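Local coordinates for periplasmic solute binding protein (Pectobacterium atrosepticum, PDB 4RY1) that probably captures a sugar in the periplasm and hands it to an ABC-type importer, as in other bacterial solute-binding proteins of family 1, at residues D77-L82 and F290-K294; V202-F206 and N392-F398; Y233-I239 and T255-P261; K278-L282 and Q357-V362. All coordinates share one frame; numbering follows the deposited sequence.

Contact 1: D77-L82 and F290-K294; sequences DGFYDL and FAISK
Lys294 carries CG anti to its own nitrogen (chi1 -161°) and stays extended from there on, which runs the chain alongside the carbonyls of Gly78 and Asp77 and puts its ammonium 2.6 Å (NZ to O) from Asp77 O. That bond lies in the carbonyl plane, on a lone pair. The aliphatic part of the lysine rests on the backbone on the way, with CB 3.5 Å from Gly78 O. Ile292 places its two branches by the first torsion: CG2 lies beside the carbonyl carbon and packs 3.7 Å from Tyr80 CB, the two side chains running side by side, while the other arm takes CD1 to Leu82 CD2 at 3.5 Å. The backbones also join directly. Tyr80 N donates to Ile292 O at 2.9 Å, and a water accepts from Ile292 N and donates to Tyr80 O, so the loop meets the Ile292 carbonyl directly and its N-H through water. One residue earlier on each segment, Ala291 CB sits over one face of the Phe79 ring, 4.0 Å from its centroid, a CH-pi contact. Met62 and Ile64 of strand 61-64 pack on the same phenylalanine, and helix 299-310 touches Ile292 through Ala302 and Met306. The loop after helix 69-74 is thus laid across the end of strand 284-292, beside strands 61-64 and 107-123, an arrangement consistent with the alpha/beta lobe of a periplasmic binding protein.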
loop_
_atom_site.group_PDB
_atom_site.type_symbol
_atom_site.label_atom_id
_atom_site.label_comp_id
_atom_site.label_asym_id
_atom_site.label_seq_id
_atom_site.Cartn_x
_atom_site.Cartn_y
_atom_site.Cartn_z
ATOM N N ASP A 77 -14.339 -0.659 -19.028
ATOM C CA ASP A 77 -15.777 -0.903 -18.968
ATOM C C ASP A 77 -16.357 -0.651 -17.586
ATOM O O ASP A 77 -17.562 -0.496 -17.448
ATOM C CB ASP A 77 -16.109 -2.355 -19.317
ATOM C CG ASP A 77 -15.736 -2.734 -20.736
ATOM O OD1 ASP A 77 -15.717 -1.852 -21.623
ATOM O OD2 ASP A 77 -15.499 -3.945 -20.983
ATOM N N GLY A 78 -15.508 -0.639 -16.564
ATOM C CA GLY A 78 -15.981 -0.512 -15.203
ATOM C C GLY A 78 -16.513 -1.814 -14.652
ATOM O O GLY A 78 -16.665 -2.825 -15.343
ATOM N N PHE A 79 -16.773 -1.757 -13.367
ATOM C CA PHE A 79 -17.333 -2.856 -12.620
ATOM C C PHE A 79 -18.827 -2.642 -12.389
ATOM O O PHE A 79 -19.402 -1.572 -12.714
ATOM C CB PHE A 79 -16.543 -3.028 -11.321
ATOM C CG PHE A 79 -15.110 -3.433 -11.548
ATOM C CD1 PHE A 79 -14.792 -4.671 -12.108
ATOM C CD2 PHE A 79 -14.069 -2.565 -11.273
ATOM C CE1 PHE A 79 -13.484 -5.038 -12.345
ATOM C CE2 PHE A 79 -12.752 -2.947 -11.502
ATOM C CZ PHE A 79 -12.460 -4.186 -12.031
ATOM N N TYR A 80 -19.474 -3.661 -11.831
ATOM C CA TYR A 80 -20.854 -3.506 -11.422
ATOM C C TYR A 80 -20.974 -2.369 -10.398
ATOM O O TYR A 80 -20.205 -2.313 -9.423
ATOM C CB TYR A 80 -21.367 -4.817 -10.860
ATOM C CG TYR A 80 -22.796 -4.796 -10.380
ATOM C CD1 TYR A 80 -23.832 -5.182 -11.222
ATOM C CD2 TYR A 80 -23.113 -4.470 -9.052
ATOM C CE1 TYR A 80 -25.145 -5.209 -10.783
ATOM C CE2 TYR A 80 -24.414 -4.480 -8.616
ATOM C CZ TYR A 80 -25.430 -4.862 -9.478
ATOM O OH TYR A 80 -26.715 -4.885 -8.979
ATOM N N ASP A 81 -21.943 -1.490 -10.610
ATOM C CA ASP A 81 -22.129 -0.331 -9.737
ATOM C C ASP A 81 -22.704 -0.754 -8.385
ATOM O O ASP A 81 -23.892 -1.078 -8.255
ATOM C CB ASP A 81 -23.048 0.673 -10.415
ATOM C CG ASP A 81 -23.304 1.913 -9.600
ATOM O OD1 ASP A 81 -22.727 2.090 -8.504
ATOM O OD2 ASP A 81 -24.136 2.723 -10.086
ATOM N N LEU A 82 -21.851 -0.720 -7.361
ATOM C CA LEU A 82 -22.251 -1.189 -6.024
ATOM C C LEU A 82 -23.343 -0.359 -5.351
ATOM O O LEU A 82 -23.997 -0.842 -4.435
ATOM C CB LEU A 82 -21.054 -1.274 -5.093
ATOM C CG LEU A 82 -19.933 -2.227 -5.524
ATOM C CD1 LEU A 82 -18.859 -2.243 -4.453
ATOM C CD2 LEU A 82 -20.407 -3.647 -5.759
ATOM N N PHE A 290 -13.193 -4.908 -2.773
ATOM C CA PHE A 290 -13.917 -5.968 -3.465
ATOM C C PHE A 290 -14.824 -5.330 -4.507
ATOM O O PHE A 290 -15.592 -4.414 -4.195
ATOM C CB PHE A 290 -14.774 -6.822 -2.530
ATOM C CG PHE A 290 -14.009 -7.869 -1.763
ATOM C CD1 PHE A 290 -13.189 -8.797 -2.404
ATOM C CD2 PHE A 290 -14.165 -7.975 -0.384
ATOM C CE1 PHE A 290 -12.498 -9.768 -1.679
ATOM C CE2 PHE A 290 -13.494 -8.946 0.322
ATOM C CZ PHE A 290 -12.652 -9.830 -0.308
ATOM N N ALA A 291 -14.707 -5.833 -5.741
ATOM C CA ALA A 291 -15.527 -5.404 -6.879
ATOM C C ALA A 291 -16.345 -6.584 -7.384
ATOM O O ALA A 291 -15.933 -7.725 -7.271
ATOM C CB ALA A 291 -14.633 -4.889 -7.999
ATOM N N ILE A 292 -17.508 -6.276 -7.941
ATOM C CA ILE A 292 -18.385 -7.251 -8.601
ATOM C C ILE A 292 -18.246 -7.112 -10.131
ATOM O O ILE A 292 -18.208 -6.012 -10.656
ATOM C CB ILE A 292 -19.852 -7.070 -8.177
ATOM C CG1 ILE A 292 -19.997 -7.304 -6.672
ATOM C CG2 ILE A 292 -20.784 -7.987 -8.958
ATOM C CD1 ILE A 292 -21.386 -7.039 -6.108
ATOM N N SER A 293 -18.187 -8.257 -10.804
ATOM C CA SER A 293 -18.078 -8.303 -12.260
ATOM C C SER A 293 -19.227 -7.566 -12.899
ATOM O O SER A 293 -20.368 -7.749 -12.500
ATOM C CB SER A 293 -18.103 -9.734 -12.773
ATOM O OG SER A 293 -18.269 -9.739 -14.191
ATOM N N LYS A 294 -18.906 -6.767 -13.920
ATOM C CA LYS A 294 -19.886 -5.918 -14.586
ATOM C C LYS A 294 -21.055 -6.771 -15.045
ATOM O O LYS A 294 -22.207 -6.350 -14.922
ATOM C CB LYS A 294 -19.280 -5.127 -15.766
ATOM C CG LYS A 294 -20.144 -3.919 -16.178
ATOM C CD LYS A 294 -19.634 -3.173 -17.402
ATOM C CE LYS A 294 -20.324 -1.810 -17.572
ATOM N NZ LYS A 294 -19.801 -1.044 -18.741
HETATM O O HOH W 1 -18.019 -3.439 -8.102
#

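Contact 2: V202-F206 and N392-F398; sequences VRELF and NKVADDF
Arg203 and Asp396 tie together two helices, 199-214 and 391-409, that pack in the helical part of this periplasmic binding protein fold; the short segments approach to 8.7 Å between axes, with their directions 122° apart. The polar part is a side-on salt bridge. Arg203 NE reaches Asp396 OD1 at 3.1 Å and NH2 reaches OD2 at 2.9 Å, the latter on the syn lone pair, and the guanidinium and carboxylate are nearly coplanar. Two such bonds should hold the guanidinium flat and fix its rotation. Asn392 adds a stack: its amide lies over one guanidinium face, the planes 9° apart, with no hydrogen bond between ND2 and NH1.

The apolar part lies deeper. Ala395 CB fits against Arg203 CA and Phe206 CD2, the latter 3.6 Å away. Val202 CG1 meets the edge of the Phe398 ring. Trp377, Ser380 and Leu381 of helix 371-385 enclose Phe206 further.

The aromatic pair closes the contact. With Phe398 CG anti to its backbone nitrogen (chi1 171°), the ring offers its face to the edge of Phe206 in an offset edge-to-face pair, and Phe206 CZ comes within 3.6 Å of Phe398 CB.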
loop_
_atom_site.group_PDB
_atom_site.type_symbol
_atom_site.label_atom_id
_atom_site.label_comp_id
_atom_site.label_asym_id
_atom_site.label_seq_id
_atom_site.Cartn_x
_atom_site.Cartn_y
_atom_site.Cartn_z
ATOM N N VAL A 202 11.451 18.150 -9.510
ATOM C CA VAL A 202 11.846 16.771 -9.867
ATOM C C VAL A 202 13.329 16.569 -9.518
ATOM O O VAL A 202 13.715 15.541 -8.979
ATOM C CB VAL A 202 11.560 16.430 -11.330
ATOM C CG1 VAL A 202 12.032 15.030 -11.644
ATOM C CG2 VAL A 202 10.058 16.549 -11.599
ATOM N N ARG A 203 14.168 17.555 -9.808
ATOM C CA ARG A 203 15.569 17.488 -9.329
ATOM C C ARG A 203 15.737 17.356 -7.819
ATOM O O ARG A 203 16.586 16.610 -7.334
ATOM C CB ARG A 203 16.338 18.707 -9.776
ATOM C CG ARG A 203 16.674 18.623 -11.228
ATOM C CD ARG A 203 17.168 19.963 -11.733
ATOM N NE ARG A 203 17.412 19.895 -13.165
ATOM C CZ ARG A 203 18.071 20.821 -13.852
ATOM N NH1 ARG A 203 18.546 21.903 -13.246
ATOM N NH2 ARG A 203 18.250 20.668 -15.157
ATOM N N GLU A 204 14.932 18.117 -7.098
ATOM C CA GLU A 204 14.900 18.100 -5.650
ATOM C C GLU A 204 14.471 16.719 -5.145
ATOM O O GLU A 204 14.994 16.239 -4.146
ATOM C CB GLU A 204 13.963 19.198 -5.136
ATOM C CG GLU A 204 13.869 19.292 -3.622
ATOM C CD GLU A 204 13.103 20.509 -3.143
ATOM O OE1 GLU A 204 12.468 21.183 -3.985
ATOM O OE2 GLU A 204 13.089 20.740 -1.916
ATOM N N LEU A 205 13.541 16.088 -5.864
ATOM C CA LEU A 205 13.038 14.749 -5.514
ATOM C C LEU A 205 14.158 13.721 -5.649
ATOM O O LEU A 205 14.397 12.917 -4.733
ATOM C CB LEU A 205 11.847 14.367 -6.404
ATOM C CG LEU A 205 11.330 12.934 -6.245
ATOM C CD1 LEU A 205 10.673 12.722 -4.892
ATOM C CD2 LEU A 205 10.386 12.621 -7.395
ATOM N N PHE A 206 14.844 13.745 -6.788
ATOM C CA PHE A 206 16.026 12.884 -6.967
ATOM C C PHE A 206 17.147 13.233 -5.990
ATOM O O PHE A 206 17.841 12.346 -5.482
ATOM C CB PHE A 206 16.506 12.847 -8.410
ATOM C CG PHE A 206 15.678 11.961 -9.284
ATOM C CD1 PHE A 206 15.928 10.593 -9.362
ATOM C CD2 PHE A 206 14.587 12.474 -9.966
ATOM C CE1 PHE A 206 15.131 9.776 -10.160
ATOM C CE2 PHE A 206 13.781 11.663 -10.745
ATOM C CZ PHE A 206 14.056 10.315 -10.856
ATOM N N ASN A 392 20.831 15.785 -12.416
ATOM C CA ASN A 392 19.953 16.620 -13.245
ATOM C C ASN A 392 19.503 15.972 -14.509
ATOM O O ASN A 392 18.354 16.082 -14.912
ATOM C CB ASN A 392 20.611 17.939 -13.589
ATOM C CG ASN A 392 20.619 18.870 -12.427
ATOM O OD1 ASN A 392 20.131 18.537 -11.360
ATOM N ND2 ASN A 392 21.182 20.046 -12.617
ATOM N N LYS A 393 20.425 15.313 -15.159
ATOM C CA LYS A 393 20.076 14.660 -16.378
ATOM C C LYS A 393 19.071 13.514 -16.128
ATOM O O LYS A 393 18.088 13.368 -16.855
ATOM C CB LYS A 393 21.338 14.190 -17.052
ATOM C CG LYS A 393 21.072 13.229 -18.164
ATOM C CD LYS A 393 20.439 13.931 -19.342
ATOM C CE LYS A 393 21.021 13.340 -20.605
ATOM N NZ LYS A 393 20.357 12.059 -20.955
ATOM N N VAL A 394 19.332 12.718 -15.096
ATOM C CA VAL A 394 18.466 11.579 -14.740
ATOM C C VAL A 394 17.060 12.092 -14.398
ATOM O O VAL A 394 16.045 11.581 -14.881
ATOM C CB VAL A 394 19.091 10.757 -13.593
ATOM C CG1 VAL A 394 18.103 9.728 -13.014
ATOM C CG2 VAL A 394 20.342 10.056 -14.092
ATOM N N ALA A 395 17.033 13.149 -13.605
ATOM C CA ALA A 395 15.779 13.784 -13.210
ATOM C C ALA A 395 15.002 14.358 -14.390
ATOM O O ALA A 395 13.823 14.061 -14.579
ATOM C CB ALA A 395 16.058 14.866 -12.193
ATOM N N ASP A 396 15.662 15.173 -15.197
ATOM C CA ASP A 396 14.997 15.745 -16.364
ATOM C C ASP A 396 14.471 14.635 -17.304
ATOM O O ASP A 396 13.398 14.767 -17.891
ATOM C CB ASP A 396 15.940 16.663 -17.149
ATOM C CG ASP A 396 16.426 17.875 -16.353
ATOM O OD1 ASP A 396 15.987 18.138 -15.214
ATOM O OD2 ASP A 396 17.289 18.599 -16.903
ATOM N N ASP A 397 15.248 13.569 -17.475
ATOM C CA ASP A 397 14.824 12.433 -18.307
ATOM C C ASP A 397 13.644 11.689 -17.683
ATOM O O ASP A 397 12.749 11.222 -18.390
ATOM C CB ASP A 397 15.962 11.447 -18.561
ATOM C CG ASP A 397 17.041 12.015 -19.480
ATOM O OD1 ASP A 397 16.936 13.186 -19.928
ATOM O OD2 ASP A 397 17.999 11.273 -19.761
ATOM N N PHE A 398 13.656 11.583 -16.360
ATOM C CA PHE A 398 12.511 10.998 -15.662
ATOM C C PHE A 398 11.260 11.839 -15.957
ATOM O O PHE A 398 10.213 11.309 -16.305
ATOM C CB PHE A 398 12.738 10.866 -14.150
ATOM C CG PHE A 398 11.492 10.480 -13.397
ATOM C CD1 PHE A 398 11.089 9.144 -13.325
ATOM C CD2 PHE A 398 10.709 11.445 -12.797
ATOM C CE1 PHE A 398 9.922 8.789 -12.658
ATOM C CE2 PHE A 398 9.550 11.097 -12.131
ATOM C CZ PHE A 398 9.159 9.767 -12.053
#

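Contact 3: Y233-I239 and T255-P261; sequences YEIRPWI and TYSSNMP
Tyr233, Tyr256 and Trp238 form an aromatic cluster where the 3-10 turn at 233-234 and helix 236-239 meet helix 253-257 in this periplasmic binding protein fold. This is the tight side. Tyr233 turns its edge to the face of Tyr256, centroids 5.2 Å apart, and Tyr256 in turn directs its edge at the five-membered ring of Trp238, with planes at 77°. Tyr233 CG lies between its backbone nitrogen and carbonyl carbon (chi1 51°), which sets the ring edge-on to Tyr256 with a face under Thr255, whose CG2 sits 3.6 Å from the ring centroid. Tyr233 CB lies over the Tyr256 face. Trp238 is held from several directions: NE1 donates to Tyr256 O at 2.9 Å, nearly straight and in the indole plane, while Met260 SD lies over the face opposite Tyr256, a Met-aromatic contact. The bent Met260 chain carries its CE on to Trp238 O, and Ile239 CG2 packs on Pro261 CD at 3.9 Å. Leu266 of strand 266-268 backs both Trp238 and Met260, and Tyr256 OH is bonded to Ala162 O.

The wetter side belongs to Glu234 and Asn259. One water donates to Tyr233 O and Tyr256 O and accepts from Asn259 N; another bridges Glu234 OE2, itself bonded to Asn231, and the Asn259 amide. Asn259 ND2 also donates directly to Tyr233 O, 3.2 Å away, from above the carbonyl plane.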
loop_
_atom_site.group_PDB
_atom_site.type_symbol
_atom_site.label_atom_id
_atom_site.label_comp_id
_atom_site.label_asym_id
_atom_site.label_seq_id
_atom_site.Cartn_x
_atom_site.Cartn_y
_atom_site.Cartn_z
ATOM N N TYR A 233 11.256 -9.027 2.646
ATOM C CA TYR A 233 10.780 -9.517 3.945
ATOM C C TYR A 233 11.325 -10.916 4.285
ATOM O O TYR A 233 11.075 -11.451 5.358
ATOM C CB TYR A 233 9.254 -9.456 4.054
ATOM C CG TYR A 233 8.445 -10.080 2.940
ATOM C CD1 TYR A 233 8.082 -11.425 2.966
ATOM C CD2 TYR A 233 7.962 -9.292 1.897
ATOM C CE1 TYR A 233 7.303 -11.964 1.954
ATOM C CE2 TYR A 233 7.182 -9.818 0.898
ATOM C CZ TYR A 233 6.853 -11.155 0.929
ATOM O OH TYR A 233 6.077 -11.681 -0.078
ATOM N N GLU A 234 12.102 -11.486 3.372
ATOM C CA GLU A 234 12.806 -12.778 3.579
ATOM C C GLU A 234 14.337 -12.670 3.576
ATOM O O GLU A 234 15.012 -13.690 3.774
ATOM C CB GLU A 234 12.390 -13.814 2.507
ATOM C CG GLU A 234 10.934 -14.240 2.581
ATOM C CD GLU A 234 10.427 -14.916 1.318
ATOM O OE1 GLU A 234 11.244 -15.465 0.562
ATOM O OE2 GLU A 234 9.195 -14.888 1.074
ATOM N N ILE A 235 14.911 -11.485 3.351
ATOM C CA ILE A 235 16.384 -11.402 3.325
ATOM C C ILE A 235 16.959 -11.251 4.729
ATOM O O ILE A 235 16.333 -10.675 5.626
ATOM C CB ILE A 235 16.977 -10.334 2.368
ATOM C CG1 ILE A 235 16.732 -8.912 2.890
ATOM C CG2 ILE A 235 16.446 -10.531 0.947
ATOM C CD1 ILE A 235 17.330 -7.809 2.033
ATOM N N ARG A 236 18.174 -11.743 4.894
ATOM C CA ARG A 236 18.787 -11.818 6.210
ATOM C C ARG A 236 18.929 -10.443 6.856
ATOM O O ARG A 236 18.697 -10.321 8.053
ATOM C CB ARG A 236 20.157 -12.511 6.146
ATOM N N PRO A 237 19.325 -9.405 6.078
ATOM C CA PRO A 237 19.434 -8.118 6.760
ATOM C C PRO A 237 18.143 -7.567 7.366
ATOM O O PRO A 237 18.216 -6.816 8.349
ATOM C CB PRO A 237 19.940 -7.185 5.663
ATOM C CG PRO A 237 20.761 -8.080 4.794
ATOM C CD PRO A 237 19.922 -9.340 4.729
ATOM N N TRP A 238 16.983 -7.921 6.828
ATOM C CA TRP A 238 15.713 -7.540 7.482
ATOM C C TRP A 238 15.456 -8.402 8.709
ATOM O O TRP A 238 15.180 -7.909 9.810
ATOM C CB TRP A 238 14.539 -7.627 6.500
ATOM C CG TRP A 238 13.194 -7.375 7.133
ATOM C CD1 TRP A 238 12.144 -8.251 7.204
ATOM C CD2 TRP A 238 12.752 -6.169 7.771
ATOM N NE1 TRP A 238 11.082 -7.665 7.858
ATOM C CE2 TRP A 238 11.426 -6.387 8.211
ATOM C CE3 TRP A 238 13.346 -4.927 8.015
ATOM C CZ2 TRP A 238 10.696 -5.413 8.891
ATOM C CZ3 TRP A 238 12.633 -3.966 8.694
ATOM C CH2 TRP A 238 11.320 -4.207 9.125
ATOM N N ILE A 239 15.569 -9.706 8.512
ATOM C CA ILE A 239 15.265 -10.661 9.561
ATOM C C ILE A 239 16.207 -10.412 10.740
ATOM O O ILE A 239 15.797 -10.458 11.896
ATOM C CB ILE A 239 15.348 -12.114 9.036
ATOM C CG1 ILE A 239 14.211 -12.378 8.032
ATOM C CG2 ILE A 239 15.283 -13.117 10.184
ATOM C CD1 ILE A 239 14.280 -13.716 7.326
ATOM N N THR A 255 2.785 -9.064 6.732
ATOM C CA THR A 255 3.728 -9.670 5.789
ATOM C C THR A 255 5.185 -9.456 6.198
ATOM O O THR A 255 6.012 -10.379 6.165
ATOM C CB THR A 255 3.504 -9.135 4.371
ATOM O OG1 THR A 255 2.158 -9.422 3.965
ATOM C CG2 THR A 255 4.500 -9.750 3.399
ATOM N N TYR A 256 5.533 -8.217 6.541
ATOM C CA TYR A 256 6.923 -7.921 6.945
ATOM C C TYR A 256 7.295 -8.459 8.322
ATOM O O TYR A 256 8.473 -8.674 8.620
ATOM C CB TYR A 256 7.265 -6.419 6.803
ATOM C CG TYR A 256 7.522 -6.095 5.349
ATOM C CD1 TYR A 256 6.479 -6.063 4.450
ATOM C CD2 TYR A 256 8.821 -5.900 4.861
ATOM C CE1 TYR A 256 6.686 -5.821 3.106
ATOM C CE2 TYR A 256 9.046 -5.667 3.505
ATOM C CZ TYR A 256 7.971 -5.613 2.634
ATOM O OH TYR A 256 8.116 -5.421 1.271
ATOM N N SER A 257 6.285 -8.713 9.143
ATOM C CA SER A 257 6.485 -9.298 10.453
ATOM C C SER A 257 6.654 -10.816 10.389
ATOM O O SER A 257 7.205 -11.417 11.311
ATOM C CB SER A 257 5.288 -8.970 11.348
ATOM O OG SER A 257 5.299 -7.615 11.744
ATOM N N SER A 258 6.220 -11.409 9.274
ATOM C CA SER A 258 5.940 -12.859 9.182
ATOM C C SER A 258 7.177 -13.733 9.413
ATOM O O SER A 258 7.087 -14.793 10.024
ATOM C CB SER A 258 5.254 -13.206 7.842
ATOM O OG SER A 258 6.117 -13.066 6.709
ATOM N N ASN A 259 8.337 -13.269 8.957
ATOM C CA ASN A 259 9.587 -14.046 9.100
ATOM C C ASN A 259 10.573 -13.497 10.158
ATOM O O ASN A 259 11.725 -13.949 10.240
ATOM C CB ASN A 259 10.276 -14.183 7.734
ATOM C CG ASN A 259 9.350 -14.759 6.664
ATOM O OD1 ASN A 259 8.689 -15.777 6.875
ATOM N ND2 ASN A 259 9.315 -14.122 5.510
ATOM N N MET A 260 10.137 -12.533 10.972
ATOM C CA MET A 260 11.004 -11.973 12.029
ATOM C C MET A 260 11.218 -13.000 13.166
ATOM O O MET A 260 10.284 -13.751 13.482
ATOM C CB MET A 260 10.408 -10.681 12.621
ATOM C CG MET A 260 10.386 -9.442 11.720
ATOM S SD MET A 260 11.909 -8.995 10.841
ATOM C CE MET A 260 12.970 -8.277 11.995
ATOM N N PRO A 261 12.423 -13.024 13.798
ATOM C CA PRO A 261 12.598 -13.918 14.956
ATOM C C PRO A 261 11.637 -13.554 16.080
ATOM O O PRO A 261 11.235 -12.397 16.191
ATOM C CB PRO A 261 14.042 -13.643 15.412
ATOM C CG PRO A 261 14.704 -13.001 14.254
ATOM C CD PRO A 261 13.629 -12.208 13.565
HETATM O O HOH W 2 9.523 -11.023 7.640
HETATM O O HOH W 3 7.715 -15.081 3.358
#

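Contact 4: K278-L282 and Q357-V362; sequences KDSGL and QPESKV
Asp279 faces Ser360 and Lys361 with the two oxygens of its carboxylate divided between them. OD1 takes Lys361 N at 2.8 Å along an almost straight line, and OD2 takes Ser360 OG at 2.5 Å, each on a syn lone pair. Placing CG anti to the backbone nitrogen (chi1 -168°) aims the carboxylate at the opposing loop. Gly281 N reaches OD2 as well, from above the carboxylate plane, and closes an Asx turn; this second donor helps fix the rotation of the acid. Val362 CG2 leans on the carboxyl carbon, Asp279 CG, at 3.6 Å.

Ser280 also turns toward the opposing loop, but meets an earlier part of it. Its OG donates to Pro358 O at 2.7 Å while accepting Leu282 N in an ST turn, and Ser360 OG makes the matching turn with Val362 N. Waters join Ser280 N to Glu359 O and Leu282 O to Ser360 OG. Leu282 crosses Gln357 at about a right angle, CD2 against CB at 3.9 Å, with Phe271 touching both.

The contact thus joins the loop leading into strand 284-292 to the one between helices 346-356 and 371-385, with Ser177 and Gln181 of helix 169-183 bonded to the backbone of 278-282.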
loop_
_atom_site.group_PDB
_atom_site.type_symbol
_atom_site.label_atom_id
_atom_site.label_comp_id
_atom_site.label_asym_id
_atom_site.label_seq_id
_atom_site.Cartn_x
_atom_site.Cartn_y
_atom_site.Cartn_z
ATOM N N LYS A 278 3.550 22.698 5.634
ATOM C CA LYS A 278 2.299 23.249 5.090
ATOM C C LYS A 278 1.166 22.229 5.092
ATOM O O LYS A 278 -0.025 22.566 5.044
ATOM C CB LYS A 278 2.516 23.711 3.660
ATOM C CG LYS A 278 3.615 24.740 3.482
ATOM C CD LYS A 278 3.438 25.412 2.129
ATOM C CE LYS A 278 4.634 26.233 1.655
ATOM N NZ LYS A 278 4.495 27.696 1.909
ATOM N N ASP A 279 1.570 20.977 5.115
ATOM C CA ASP A 279 0.665 19.835 5.050
ATOM C C ASP A 279 1.327 18.693 5.793
ATOM O O ASP A 279 2.548 18.643 5.872
ATOM C CB ASP A 279 0.438 19.407 3.615
ATOM C CG ASP A 279 -0.706 18.425 3.483
ATOM O OD1 ASP A 279 -1.873 18.854 3.552
ATOM O OD2 ASP A 279 -0.455 17.217 3.299
ATOM N N SER A 280 0.523 17.788 6.336
ATOM C CA SER A 280 1.074 16.634 7.049
ATOM C C SER A 280 1.766 15.653 6.107
ATOM O O SER A 280 2.664 14.915 6.520
ATOM C CB SER A 280 -0.021 15.903 7.812
ATOM O OG SER A 280 -0.911 15.274 6.908
ATOM N N GLY A 281 1.325 15.611 4.859
ATOM C CA GLY A 281 1.855 14.621 3.924
ATOM C C GLY A 281 1.412 13.202 4.247
ATOM O O GLY A 281 1.947 12.259 3.691
ATOM N N LEU A 282 0.423 13.058 5.132
ATOM C CA LEU A 282 -0.132 11.746 5.490
ATOM C C LEU A 282 -0.705 11.097 4.254
ATOM O O LEU A 282 -1.493 11.689 3.531
ATOM C CB LEU A 282 -1.237 11.870 6.544
ATOM C CG LEU A 282 -1.886 10.574 7.039
ATOM C CD1 LEU A 282 -0.848 9.714 7.729
ATOM C CD2 LEU A 282 -3.085 10.832 7.940
ATOM N N GLN A 357 -2.914 11.583 13.147
ATOM C CA GLN A 357 -2.193 12.615 12.400
ATOM C C GLN A 357 -3.149 13.609 11.773
ATOM O O GLN A 357 -4.292 13.268 11.499
ATOM C CB GLN A 357 -1.349 11.994 11.288
ATOM C CG GLN A 357 -0.306 11.024 11.790
ATOM C CD GLN A 357 0.534 11.579 12.932
ATOM O OE1 GLN A 357 1.239 12.564 12.758
ATOM N NE2 GLN A 357 0.486 10.916 14.111
ATOM N N PRO A 358 -2.677 14.843 11.532
ATOM C CA PRO A 358 -3.532 15.775 10.809
ATOM C C PRO A 358 -3.826 15.271 9.414
ATOM O O PRO A 358 -2.920 14.845 8.697
ATOM C CB PRO A 358 -2.712 17.068 10.756
ATOM C CG PRO A 358 -1.680 16.937 11.822
ATOM C CD PRO A 358 -1.429 15.465 12.000
ATOM N N GLU A 359 -5.093 15.336 9.039
ATOM C CA GLU A 359 -5.513 15.004 7.688
ATOM C C GLU A 359 -4.725 15.815 6.668
ATOM O O GLU A 359 -4.540 17.020 6.843
ATOM C CB GLU A 359 -7.002 15.300 7.516
ATOM C CG GLU A 359 -7.645 14.576 6.352
ATOM C CD GLU A 359 -9.166 14.612 6.412
ATOM O OE1 GLU A 359 -9.739 14.626 7.525
ATOM O OE2 GLU A 359 -9.797 14.633 5.338
ATOM N N SER A 360 -4.280 15.160 5.599
ATOM C CA SER A 360 -3.629 15.861 4.485
ATOM C C SER A 360 -4.685 16.536 3.626
ATOM O O SER A 360 -5.781 16.018 3.461
ATOM C CB SER A 360 -2.825 14.908 3.596
ATOM O OG SER A 360 -2.230 15.602 2.498
ATOM N N LYS A 361 -4.311 17.667 3.050
ATOM C CA LYS A 361 -5.134 18.390 2.078
ATOM C C LYS A 361 -4.620 18.205 0.668
ATOM O O LYS A 361 -5.104 18.846 -0.281
ATOM C CB LYS A 361 -5.140 19.870 2.405
ATOM C CG LYS A 361 -5.876 20.097 3.687
ATOM C CD LYS A 361 -5.289 21.267 4.428
ATOM C CE LYS A 361 -6.233 21.766 5.502
ATOM N NZ LYS A 361 -5.717 21.498 6.870
ATOM N N VAL A 362 -3.636 17.322 0.543
ATOM C CA VAL A 362 -2.973 17.106 -0.734
ATOM C C VAL A 362 -3.352 15.690 -1.195
ATOM O O VAL A 362 -2.937 14.697 -0.597
ATOM C CB VAL A 362 -1.444 17.254 -0.615
ATOM C CG1 VAL A 362 -0.755 17.036 -1.954
ATOM C CG2 VAL A 362 -1.074 18.623 -0.070
HETATM O O HOH W 4 -2.181 18.532 6.930
HETATM O O HOH W 5 -0.886 13.365 1.419
#

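In the fold
From the N terminus, the loop at 77-82 opens contact 1, which closes only at 290-294, on the last part of strand 284-292. Within that span helix 199-214 opens contact 2, completed by helix 391-409 near the C terminus, so contacts 1 and 2 cross. Contact 3 closes a short local loop nested inside both, joining the region of helix 236-239 to that of helix 253-257. Next comes 278-282, which waits for 357-362: contact 4 joins the loop before strand 284-292 to the loop between helices 346-356 and 371-385, crossing contact 1 but nesting inside contact 2. Contacts 1 and 3 lie on opposite sides of the chain's centre, and none of the four touches another.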